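Acyl-CoA dehydrogenase (Bacillus anthracis, PDB 3OWA) probably catalyses the FAD-dependent alpha,beta-dehydrogenation of acyl-CoA thioesters. Local coordinates at residues P125-G130 against K137-L142; L148-L153 against D194-Y199; E285-Y290 against Y392-M397. All blocks are in the same frame, centred on the assembly; numbering follows the deposited sequence.

Overall arrangement
The three contacts sample the three domains of the acyl-CoA dehydrogenase fold. Interaction 1 pairs two helices of the N-terminal domain, interaction 2 two strands of the middle beta domain, and interaction 3 two helices of the C-terminal domain. Interactions 1 and 2 touch, with centres 12 Å apart: Leu142 CD2 lies 3.7 Å from Ala149 CB, and helix 132-144 leads directly into strand 149-152. Interaction 2 reaches the flavin itself. In interaction 1 the Leu142 side chain stays about 14 Å from an FAD. Interaction 3 stands apart, its nearest atoms about 20 Å from interaction 2, but its Ser287 side chain is about 10 Å from a bound FAD.

Interaction 1: residues P125-G130 against K137-L142; sequences PIVLFG and KYLPLL
Ile126 and Val127 meet Tyr138, Leu139 and Leu142 where two consecutive helices of the N-terminal acyl-CoA dehydrogenase domain turn back on each other. The two form a short helical hairpin. The helical segments run at 136° between their N-to-C directions, and their axes come no closer than 10.0 Å. Gly130 leaves the helical conformation just after the first helix, and the chain then returns through helix 132-144.

The contact is apolar, and no hydrogen bond crosses it. Ile126 uses two separate branches. Its CG2 methyl rests 3.8 Å from Leu139 CD2, and the two side chains lie alongside each other, pointing opposite ways. Its other branch runs out in an extended form (chi2 174°), which carries CD1 in between Tyr138 and Leu142, two residues one turn apart on the partner helix. Ile126 CD1 lies 3.8 Å from Tyr138 CB and 4.0 Å from Leu142 CD1. It meets the root of the tyrosine, not the phenol end.

The polar end of Tyr138 is bonded outside the pair. The ring leads away from Ile126, and its buried OH is hydrogen-bonded to Glu213 OE1 and Asn249 ND2, which ties helix 132-144 to the middle domain. Ile126 and Tyr138 also touch Ile211 of strand 206-213, so the beta domain covers this side of the pair.

Leu139 closes the other side of the contact. It reaches across between Ile126 and Val127, and its CD2 touches both. Val127 meets it at about a right angle, with CG2 3.7 Å from Leu139 CD2 and 4.1 Å from Leu139 CD1.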
loop_
_atom_site.group_PDB
_atom_site.type_symbol
_atom_site.label_atom_id
_atom_site.label_comp_id
_atom_site.label_asym_id
_atom_site.label_seq_id
_atom_site.Cartn_x
_atom_site.Cartn_y
_atom_site.Cartn_z
ATOM N N PRO A 125 -7.612 -28.205 -14.855
ATOM C CA PRO A 125 -7.829 -28.359 -16.314
ATOM C C PRO A 125 -8.109 -29.804 -16.741
ATOM O O PRO A 125 -8.854 -30.025 -17.682
ATOM C CB PRO A 125 -6.527 -27.861 -16.922
ATOM C CG PRO A 125 -6.046 -26.830 -15.885
ATOM C CD PRO A 125 -6.426 -27.380 -14.553
ATOM N N ILE A 126 -7.531 -30.769 -16.036
ATOM C CA ILE A 126 -7.758 -32.195 -16.324
ATOM C C ILE A 126 -9.099 -32.624 -15.735
ATOM O O ILE A 126 -9.872 -33.328 -16.389
ATOM C CB ILE A 126 -6.582 -33.087 -15.824
ATOM C CG1 ILE A 126 -5.281 -32.688 -16.557
ATOM C CG2 ILE A 126 -6.886 -34.584 -16.070
ATOM C CD1 ILE A 126 -4.001 -33.395 -16.037
ATOM N N VAL A 127 -9.375 -32.201 -14.506
ATOM C CA VAL A 127 -10.676 -32.456 -13.892
ATOM C C VAL A 127 -11.841 -31.964 -14.773
ATOM O O VAL A 127 -12.814 -32.693 -14.997
ATOM C CB VAL A 127 -10.793 -31.831 -12.458
ATOM C CG1 VAL A 127 -12.224 -32.032 -11.890
ATOM C CG2 VAL A 127 -9.742 -32.434 -11.498
ATOM N N LEU A 128 -11.739 -30.748 -15.274
ATOM C CA LEU A 128 -12.843 -30.112 -15.969
ATOM C C LEU A 128 -12.865 -30.375 -17.458
ATOM O O LEU A 128 -13.947 -30.418 -18.046
ATOM C CB LEU A 128 -12.849 -28.604 -15.714
ATOM C CG LEU A 128 -12.973 -28.221 -14.234
ATOM C CD1 LEU A 128 -12.973 -26.723 -14.079
ATOM C CD2 LEU A 128 -14.223 -28.792 -13.600
ATOM N N PHE A 129 -11.694 -30.530 -18.078
ATOM C CA PHE A 129 -11.636 -30.641 -19.531
ATOM C C PHE A 129 -10.917 -31.862 -20.045
ATOM O O PHE A 129 -10.782 -32.031 -21.246
ATOM C CB PHE A 129 -11.042 -29.366 -20.129
ATOM C CG PHE A 129 -11.823 -28.134 -19.772
ATOM C CD1 PHE A 129 -13.060 -27.883 -20.384
ATOM C CD2 PHE A 129 -11.363 -27.255 -18.801
ATOM C CE1 PHE A 129 -13.804 -26.766 -20.056
ATOM C CE2 PHE A 129 -12.098 -26.134 -18.475
ATOM C CZ PHE A 129 -13.333 -25.887 -19.096
ATOM N N GLY A 130 -10.456 -32.730 -19.151
ATOM C CA GLY A 130 -9.791 -33.967 -19.602
ATOM C C GLY A 130 -10.809 -34.962 -20.162
ATOM O O GLY A 130 -11.962 -34.986 -19.716
ATOM N N LYS A 137 -5.872 -41.713 -16.117
ATOM C CA LYS A 137 -4.429 -41.671 -16.041
ATOM C C LYS A 137 -3.916 -40.685 -14.970
ATOM O O LYS A 137 -3.198 -41.099 -14.058
ATOM C CB LYS A 137 -3.841 -41.319 -17.411
ATOM C CG LYS A 137 -2.314 -41.373 -17.521
ATOM C CD LYS A 137 -1.924 -41.805 -18.921
ATOM C CE LYS A 137 -0.925 -40.899 -19.612
ATOM N NZ LYS A 137 0.523 -41.181 -19.389
ATOM N N TYR A 138 -4.258 -39.396 -15.080
ATOM C CA TYR A 138 -3.537 -38.375 -14.298
ATOM C C TYR A 138 -4.109 -38.123 -12.914
ATOM O O TYR A 138 -3.352 -37.990 -11.966
ATOM C CB TYR A 138 -3.327 -37.063 -15.082
ATOM C CG TYR A 138 -2.348 -37.227 -16.232
ATOM C CD1 TYR A 138 -2.803 -37.427 -17.544
ATOM C CD2 TYR A 138 -0.964 -37.217 -16.013
ATOM C CE1 TYR A 138 -1.904 -37.603 -18.620
ATOM C CE2 TYR A 138 -0.050 -37.393 -17.078
ATOM C CZ TYR A 138 -0.536 -37.584 -18.373
ATOM O OH TYR A 138 0.321 -37.754 -19.430
ATOM N N LEU A 139 -5.426 -38.122 -12.788
ATOM C CA LEU A 139 -6.074 -37.680 -11.542
ATOM C C LEU A 139 -5.766 -38.485 -10.265
ATOM O O LEU A 139 -5.527 -37.866 -9.221
ATOM C CB LEU A 139 -7.568 -37.478 -11.716
ATOM C CG LEU A 139 -7.929 -36.400 -12.733
ATOM C CD1 LEU A 139 -9.424 -36.282 -12.773
ATOM C CD2 LEU A 139 -7.308 -35.051 -12.357
ATOM N N PRO A 140 -5.765 -39.853 -10.343
ATOM C CA PRO A 140 -5.488 -40.636 -9.136
ATOM C C PRO A 140 -4.160 -40.248 -8.510
ATOM O O PRO A 140 -4.021 -40.254 -7.308
ATOM C CB PRO A 140 -5.438 -42.095 -9.645
ATOM C CG PRO A 140 -6.356 -42.100 -10.848
ATOM C CD PRO A 140 -6.215 -40.709 -11.464
ATOM N N LEU A 141 -3.202 -39.881 -9.339
ATOM C CA LEU A 141 -1.876 -39.546 -8.891
ATOM C C LEU A 141 -1.802 -38.090 -8.379
ATOM O O LEU A 141 -1.159 -37.814 -7.362
ATOM C CB LEU A 141 -0.929 -39.738 -10.059
ATOM C CG LEU A 141 -0.887 -41.152 -10.658
ATOM C CD1 LEU A 141 -0.448 -41.039 -12.122
ATOM C CD2 LEU A 141 0.083 -42.061 -9.820
ATOM N N LEU A 142 -2.468 -37.183 -9.084
ATOM C CA LEU A 142 -2.522 -35.787 -8.685
ATOM C C LEU A 142 -3.301 -35.643 -7.374
ATOM O O LEU A 142 -2.927 -34.855 -6.498
ATOM C CB LEU A 142 -3.125 -34.938 -9.795
ATOM C CG LEU A 142 -2.288 -34.806 -11.092
ATOM C CD1 LEU A 142 -3.104 -34.091 -12.159
ATOM C CD2 LEU A 142 -0.991 -34.033 -10.885
#

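Interaction 2: residues L148-L153 against D194-Y199; sequences LAAYAL and DVFIVY. With FAD (flavin-adenine dinucleotide), chain E.
In Tyr151 the ring swings opposite the backbone N (chi1 -174°), whereas in Tyr199 it swings opposite the carbonyl carbon (chi1 -73°). These torsions bring the two phenols together. Tyr151 OH and Tyr199 OH are hydrogen-bonded at 2.6 Å. The edge of Tyr199 is directed at the face of Tyr151 in an offset edge-to-face pair, with planes at 81°. Leu153 CD1 covers one face of Tyr199 in a CH-pi contact, 4.0 Å from the ring centroid.

The backbones form a parallel ladder. Ala150 N and O bond to Val195 O and Ile197 N, and Ala152 N and O bond to Ile197 O and Tyr199 N. At the start, Leu148 O accepts from both Asp194 N and Val195 N. Asp194 OD2 receives Leu148 N through its anti lone pair, at 3.0 Å.

The end of strand 149-152 and the residue after it contact the flavin. FAD N3 donates to Tyr151 O at 2.8 Å, and Leu153 N donates to FAD O2 at 3.1 Å. The two bonds grip the N3/O2 edge of the isoalloxazine and probably help to position it.

Both strands belong to the mixed sheet of the middle domain. Strand 206-213 pairs with the far side of strand 195-202. Leu238 of strand 235-240 packs on Ala152, Phe196 and Val198, while Ala261 of helix 257-293 packs against both tyrosines.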
loop_
_atom_site.group_PDB
_atom_site.type_symbol
_atom_site.label_atom_id
_atom_site.label_comp_id
_atom_site.label_asym_id
_atom_site.label_seq_id
_atom_site.Cartn_x
_atom_site.Cartn_y
_atom_site.Cartn_z
ATOM N N LEU A 148 2.711 -34.086 -8.920
ATOM C CA LEU A 148 2.392 -32.694 -8.614
ATOM C C LEU A 148 2.233 -31.920 -9.907
ATOM O O LEU A 148 2.928 -32.171 -10.888
ATOM C CB LEU A 148 3.507 -32.085 -7.747
ATOM C CG LEU A 148 3.557 -32.795 -6.372
ATOM C CD1 LEU A 148 4.826 -32.376 -5.611
ATOM C CD2 LEU A 148 2.249 -32.576 -5.549
ATOM N N ALA A 149 1.321 -30.972 -9.900
ATOM C CA ALA A 149 0.984 -30.221 -11.133
ATOM C C ALA A 149 1.394 -28.723 -11.122
ATOM O O ALA A 149 1.558 -28.086 -10.051
ATOM C CB ALA A 149 -0.530 -30.351 -11.387
ATOM N N ALA A 150 1.492 -28.159 -12.325
ATOM C CA ALA A 150 1.761 -26.743 -12.521
ATOM C C ALA A 150 0.983 -26.328 -13.767
ATOM O O ALA A 150 0.580 -27.164 -14.594
ATOM C CB ALA A 150 3.250 -26.517 -12.741
ATOM N N TYR A 151 0.812 -25.021 -13.925
ATOM C CA TYR A 151 0.037 -24.456 -15.024
ATOM C C TYR A 151 0.920 -23.456 -15.766
ATOM O O TYR A 151 1.452 -22.522 -15.155
ATOM C CB TYR A 151 -1.127 -23.715 -14.395
ATOM C CG TYR A 151 -2.167 -23.157 -15.335
ATOM C CD1 TYR A 151 -3.062 -24.005 -15.996
ATOM C CD2 TYR A 151 -2.303 -21.773 -15.521
ATOM C CE1 TYR A 151 -4.083 -23.478 -16.818
ATOM C CE2 TYR A 151 -3.319 -21.246 -16.359
ATOM C CZ TYR A 151 -4.194 -22.119 -17.002
ATOM O OH TYR A 151 -5.192 -21.610 -17.818
ATOM N N ALA A 152 1.062 -23.611 -17.076
ATOM C CA ALA A 152 2.083 -22.852 -17.813
ATOM C C ALA A 152 1.429 -22.112 -18.996
ATOM O O ALA A 152 1.329 -22.645 -20.133
ATOM C CB ALA A 152 3.177 -23.779 -18.308
ATOM N N LEU A 153 0.984 -20.888 -18.731
ATOM C CA LEU A 153 0.330 -20.048 -19.727
ATOM C C LEU A 153 1.190 -18.824 -20.099
ATOM O O LEU A 153 1.431 -18.551 -21.264
ATOM C CB LEU A 153 -1.002 -19.579 -19.191
ATOM C CG LEU A 153 -1.849 -18.571 -20.012
ATOM C CD1 LEU A 153 -2.105 -19.050 -21.431
ATOM C CD2 LEU A 153 -3.172 -18.250 -19.285
ATOM N N ASP A 194 5.538 -32.614 -11.770
ATOM C CA ASP A 194 5.660 -33.743 -12.696
ATOM C C ASP A 194 4.885 -33.482 -13.963
ATOM O O ASP A 194 5.188 -34.046 -15.022
ATOM C CB ASP A 194 5.088 -34.974 -12.006
ATOM C CG ASP A 194 5.907 -35.358 -10.771
ATOM O OD1 ASP A 194 7.086 -35.717 -10.960
ATOM O OD2 ASP A 194 5.414 -35.264 -9.614
ATOM N N VAL A 195 3.859 -32.657 -13.843
ATOM C CA VAL A 195 2.918 -32.457 -14.930
ATOM C C VAL A 195 2.681 -30.978 -15.118
ATOM O O VAL A 195 2.423 -30.252 -14.124
ATOM C CB VAL A 195 1.581 -33.149 -14.600
ATOM C CG1 VAL A 195 0.515 -32.804 -15.668
ATOM C CG2 VAL A 195 1.752 -34.652 -14.506
ATOM N N PHE A 196 2.746 -30.509 -16.364
ATOM C CA PHE A 196 2.505 -29.073 -16.665
ATOM C C PHE A 196 1.384 -28.945 -17.716
ATOM O O PHE A 196 1.447 -29.585 -18.760
ATOM C CB PHE A 196 3.750 -28.363 -17.305
ATOM C CG PHE A 196 4.954 -28.302 -16.393
ATOM C CD1 PHE A 196 5.744 -29.442 -16.180
ATOM C CD2 PHE A 196 5.279 -27.110 -15.724
ATOM C CE1 PHE A 196 6.842 -29.421 -15.331
ATOM C CE2 PHE A 196 6.373 -27.060 -14.859
ATOM C CZ PHE A 196 7.182 -28.212 -14.669
ATOM N N ILE A 197 0.396 -28.113 -17.436
ATOM C CA ILE A 197 -0.640 -27.788 -18.413
ATOM C C ILE A 197 -0.064 -26.646 -19.225
ATOM O O ILE A 197 0.069 -25.564 -18.714
ATOM C CB ILE A 197 -1.936 -27.311 -17.743
ATOM C CG1 ILE A 197 -2.422 -28.352 -16.700
ATOM C CG2 ILE A 197 -3.045 -26.983 -18.850
ATOM C CD1 ILE A 197 -2.687 -29.780 -17.228
ATOM N N VAL A 198 0.342 -26.920 -20.453
ATOM C CA VAL A 198 1.052 -25.928 -21.263
ATOM C C VAL A 198 0.184 -25.433 -22.436
ATOM O O VAL A 198 -0.421 -26.223 -23.143
ATOM C CB VAL A 198 2.303 -26.572 -21.870
ATOM C CG1 VAL A 198 3.024 -25.590 -22.784
ATOM C CG2 VAL A 198 3.243 -27.145 -20.744
ATOM N N TYR A 199 0.169 -24.133 -22.696
ATOM C CA TYR A 199 -0.584 -23.616 -23.833
ATOM C C TYR A 199 0.382 -23.262 -24.925
ATOM O O TYR A 199 1.435 -22.675 -24.639
ATOM C CB TYR A 199 -1.290 -22.334 -23.405
ATOM C CG TYR A 199 -2.461 -22.567 -22.503
ATOM C CD1 TYR A 199 -3.761 -22.684 -23.032
ATOM C CD2 TYR A 199 -2.300 -22.624 -21.120
ATOM C CE1 TYR A 199 -4.869 -22.859 -22.191
ATOM C CE2 TYR A 199 -3.409 -22.807 -20.282
ATOM C CZ TYR A 199 -4.674 -22.916 -20.809
ATOM O OH TYR A 199 -5.749 -23.066 -19.924
HETATM P PA FAD E . 1.662 -7.047 -18.070
HETATM O O1A FAD E . 2.866 -6.664 -18.892
HETATM O O2A FAD E . 0.629 -7.864 -18.758
HETATM O O5B FAD E . 0.992 -5.769 -17.426
HETATM C C5B FAD E . 1.718 -4.642 -17.002
HETATM C C4B FAD E . 0.776 -3.528 -16.565
HETATM O O4B FAD E . -0.035 -3.086 -17.664
HETATM C C3B FAD E . -0.164 -4.010 -15.464
HETATM O O3B FAD E . -0.479 -2.961 -14.550
HETATM C C2B FAD E . -1.414 -4.312 -16.251
HETATM O O2B FAD E . -2.568 -4.229 -15.473
HETATM C C1B FAD E . -1.389 -3.225 -17.295
HETATM N N9A FAD E . -2.191 -3.604 -18.462
HETATM C C8A FAD E . -2.017 -4.690 -19.280
HETATM N N7A FAD E . -2.958 -4.684 -20.241
HETATM C C5A FAD E . -3.723 -3.590 -20.069
HETATM C C6A FAD E . -4.833 -3.071 -20.780
HETATM N N6A FAD E . -5.264 -3.639 -21.913
HETATM N N1A FAD E . -5.408 -1.910 -20.326
HETATM C C2A FAD E . -4.911 -1.255 -19.210
HETATM N N3A FAD E . -3.798 -1.744 -18.531
HETATM C C4A FAD E . -3.229 -2.899 -18.944
HETATM N N1 FAD E . 1.405 -17.537 -14.919
HETATM C C2 FAD E . 1.041 -18.839 -15.180
HETATM O O2 FAD E . 0.443 -19.113 -16.197
HETATM N N3 FAD E . 1.333 -19.870 -14.309
HETATM C C4 FAD E . 2.019 -19.643 -13.160
HETATM O O4 FAD E . 2.239 -20.606 -12.408
HETATM C C4X FAD E . 2.392 -18.325 -12.872
HETATM N N5 FAD E . 3.120 -18.071 -11.727
HETATM C C5X FAD E . 3.556 -16.783 -11.455
HETATM C C6 FAD E . 4.294 -16.563 -10.286
HETATM C C7 FAD E . 4.764 -15.283 -10.013
HETATM C C7M FAD E . 5.578 -15.043 -8.759
HETATM C C8 FAD E . 4.474 -14.246 -10.928
HETATM C C8M FAD E . 4.913 -12.831 -10.729
HETATM C C9 FAD E . 3.697 -14.466 -12.060
HETATM C C9A FAD E . 3.236 -15.728 -12.344
HETATM N N10 FAD E . 2.461 -15.955 -13.470
HETATM C C10 FAD E . 2.085 -17.261 -13.760
HETATM C "C1'" FAD E . 2.184 -14.848 -14.479
HETATM C "C2'" FAD E . 1.317 -13.705 -13.939
HETATM O "O2'" FAD E . 0.060 -14.061 -13.409
HETATM C "C3'" FAD E . 1.475 -12.321 -14.863
HETATM O "O3'" FAD E . 2.417 -11.605 -14.145
HETATM C "C4'" FAD E . 0.367 -11.623 -15.041
HETATM O "O4'" FAD E . -0.566 -12.511 -15.654
HETATM C "C5'" FAD E . 0.417 -10.239 -15.689
HETATM O "O5'" FAD E . 1.390 -10.278 -16.700
HETATM P P FAD E . 2.661 -9.338 -16.741
HETATM O O1P FAD E . 3.381 -9.552 -15.429
HETATM O O2P FAD E . 3.476 -9.656 -17.962
HETATM O O3P FAD E . 2.133 -7.834 -16.725
#

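Interaction 3: residues E285-Y290 against Y392-M397; sequences EISAQY and YEIERM
Glu393 meets Ile286 in the first turn of helix 393-401, just after Tyr392 at the N-cap position. Its chain is extended and crosses Ile286 obliquely. The aliphatic part lies beside the isoleucine, with CG 4.0 Å from Ile286 CD1. The carboxylate lies past it, OE1 being 3.8 Å from Ile286 CG2. This is a van der Waals approach. The charge is answered by Arg282, one turn earlier on the isoleucine's helix, whose NH1 forms a salt bridge with OE1 and which also pairs with Glu285, so that it joins acids from both helices.

Ile394 follows, and its CD1 meets Ile286 CD1 at 4.0 Å. In Ile286, CG1 is wedged between the two backbone branches (chi1 71°), and the extended CG1-CD1 arm reaches toward the partner helix. Its CD1 is the atom that Glu393, Ile394 and Met397 all touch.

The two segments are roughly antiparallel, at 149°, and belong to the helical C-terminal domain of the acyl-CoA dehydrogenase fold. Helix 257-293 is one of its long helices, and the short helix 393-401 packs alongside it, running roughly the opposite way. Glu395 faces another way and packs on Met228 of the second subunit.

Met397, present as selenomethionine, comes one turn after Glu393. With chi1 at -72° and an extended chi2, its SE is carried to 3.9 Å from Ile286 CD1. The selenomethionine and isoleucine chains pass side by side, heading opposite ways.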
loop_
_atom_site.group_PDB
_atom_site.type_symbol
_atom_site.label_atom_id
_atom_site.label_comp_id
_atom_site.label_asym_id
_atom_site.label_seq_id
_atom_site.Cartn_x
_atom_site.Cartn_y
_atom_site.Cartn_z
ATOM N N GLU A 285 -5.478 -10.939 13.663
ATOM C CA GLU A 285 -5.152 -11.686 14.855
ATOM C C GLU A 285 -3.783 -11.341 15.441
ATOM O O GLU A 285 -3.662 -11.026 16.626
ATOM C CB GLU A 285 -5.231 -13.186 14.557
ATOM C CG GLU A 285 -4.856 -14.050 15.751
ATOM C CD GLU A 285 -5.012 -15.572 15.496
ATOM O OE1 GLU A 285 -5.146 -16.296 16.518
ATOM O OE2 GLU A 285 -4.977 -16.036 14.305
ATOM N N ILE A 286 -2.746 -11.385 14.612
ATOM C CA ILE A 286 -1.412 -11.077 15.118
ATOM C C ILE A 286 -1.226 -9.600 15.497
ATOM O O ILE A 286 -0.480 -9.289 16.409
ATOM C CB ILE A 286 -0.280 -11.606 14.217
ATOM C CG1 ILE A 286 -0.206 -10.812 12.921
ATOM C CG2 ILE A 286 -0.502 -13.086 13.960
ATOM C CD1 ILE A 286 0.787 -11.434 11.913
ATOM N N SER A 287 -1.965 -8.713 14.840
ATOM C CA SER A 287 -1.941 -7.318 15.175
ATOM C C SER A 287 -2.643 -7.063 16.494
ATOM O O SER A 287 -2.186 -6.228 17.263
ATOM C CB SER A 287 -2.584 -6.471 14.058
ATOM O OG SER A 287 -1.891 -6.702 12.850
ATOM N N ALA A 288 -3.738 -7.771 16.754
ATOM C CA ALA A 288 -4.487 -7.574 17.988
ATOM C C ALA A 288 -3.670 -8.136 19.130
ATOM O O ALA A 288 -3.575 -7.504 20.186
ATOM C CB ALA A 288 -5.841 -8.266 17.910
ATOM N N GLN A 289 -3.051 -9.293 18.930
ATOM C CA GLN A 289 -2.189 -9.857 19.979
ATOM C C GLN A 289 -1.006 -8.924 20.257
ATOM O O GLN A 289 -0.670 -8.699 21.410
ATOM C CB GLN A 289 -1.656 -11.250 19.618
ATOM C CG GLN A 289 -2.690 -12.280 19.277
ATOM C CD GLN A 289 -2.074 -13.610 18.798
ATOM O OE1 GLN A 289 -1.077 -13.647 18.054
ATOM N NE2 GLN A 289 -2.677 -14.705 19.230
ATOM N N TYR A 290 -0.385 -8.384 19.207
ATOM C CA TYR A 290 0.735 -7.460 19.387
ATOM C C TYR A 290 0.333 -6.195 20.141
ATOM O O TYR A 290 1.036 -5.792 21.060
ATOM C CB TYR A 290 1.406 -7.085 18.043
ATOM C CG TYR A 290 2.683 -6.356 18.291
ATOM C CD1 TYR A 290 2.749 -4.955 18.170
ATOM C CD2 TYR A 290 3.838 -7.053 18.701
ATOM C CE1 TYR A 290 3.911 -4.276 18.439
ATOM C CE2 TYR A 290 5.025 -6.378 18.955
ATOM C CZ TYR A 290 5.060 -4.986 18.822
ATOM O OH TYR A 290 6.222 -4.297 19.095
ATOM N N TYR A 392 9.654 -11.106 12.146
ATOM C CA TYR A 392 8.212 -11.018 12.464
ATOM C C TYR A 392 7.342 -11.526 11.325
ATOM O O TYR A 392 7.607 -11.230 10.176
ATOM C CB TYR A 392 7.824 -9.591 12.923
ATOM C CG TYR A 392 8.374 -9.307 14.303
ATOM C CD1 TYR A 392 7.542 -9.388 15.435
ATOM C CD2 TYR A 392 9.737 -9.006 14.486
ATOM C CE1 TYR A 392 8.046 -9.154 16.706
ATOM C CE2 TYR A 392 10.265 -8.806 15.782
ATOM C CZ TYR A 392 9.399 -8.881 16.866
ATOM O OH TYR A 392 9.904 -8.664 18.125
ATOM N N GLU A 393 6.298 -12.278 11.671
ATOM C CA GLU A 393 5.374 -12.867 10.725
ATOM C C GLU A 393 4.729 -11.789 9.831
ATOM O O GLU A 393 4.533 -11.984 8.623
ATOM C CB GLU A 393 4.272 -13.619 11.541
ATOM C CG GLU A 393 3.221 -14.295 10.641
ATOM C CD GLU A 393 2.193 -15.140 11.376
ATOM O OE1 GLU A 393 2.225 -15.297 12.635
ATOM O OE2 GLU A 393 1.340 -15.692 10.661
ATOM N N ILE A 394 4.404 -10.630 10.389
ATOM C CA ILE A 394 3.711 -9.604 9.557
ATOM C C ILE A 394 4.612 -9.081 8.452
ATOM O O ILE A 394 4.141 -8.617 7.410
ATOM C CB ILE A 394 3.151 -8.418 10.446
ATOM C CG1 ILE A 394 2.124 -7.597 9.659
ATOM C CG2 ILE A 394 4.299 -7.538 11.016
ATOM C CD1 ILE A 394 0.696 -8.247 9.533
ATOM N N GLU A 395 5.917 -9.135 8.663
ATOM C CA GLU A 395 6.854 -8.655 7.662
ATOM C C GLU A 395 6.812 -9.544 6.387
ATOM O O GLU A 395 6.840 -9.058 5.236
ATOM C CB GLU A 395 8.248 -8.665 8.279
ATOM C CG GLU A 395 9.422 -8.132 7.393
ATOM C CD GLU A 395 9.994 -9.152 6.357
ATOM O OE1 GLU A 395 10.659 -8.685 5.414
ATOM O OE2 GLU A 395 9.848 -10.408 6.470
ATOM N N ARG A 396 6.756 -10.846 6.592
ATOM C CA ARG A 396 6.601 -11.793 5.452
ATOM C C ARG A 396 5.255 -11.670 4.763
ATOM O O ARG A 396 5.181 -11.696 3.548
ATOM C CB ARG A 396 6.714 -13.245 5.980
ATOM C CG ARG A 396 7.002 -14.225 4.821
ATOM C CD ARG A 396 6.476 -15.614 5.288
ATOM N NE ARG A 396 5.016 -15.598 5.232
ATOM C CZ ARG A 396 4.195 -15.985 6.199
ATOM N NH1 ARG A 396 2.873 -15.929 5.994
ATOM N NH2 ARG A 396 4.664 -16.473 7.342
HETATM N N MSE A 397 4.177 -11.499 5.551
HETATM C CA MSE A 397 2.863 -11.307 4.984
HETATM C C MSE A 397 2.779 -10.057 4.108
HETATM O O MSE A 397 2.118 -10.056 3.039
HETATM C CB MSE A 397 1.855 -11.174 6.130
HETATM C CG MSE A 397 1.650 -12.562 6.827
HETATM SE SE MSE A 397 0.305 -12.373 8.180
HETATM C CE MSE A 397 -1.191 -12.082 7.035
#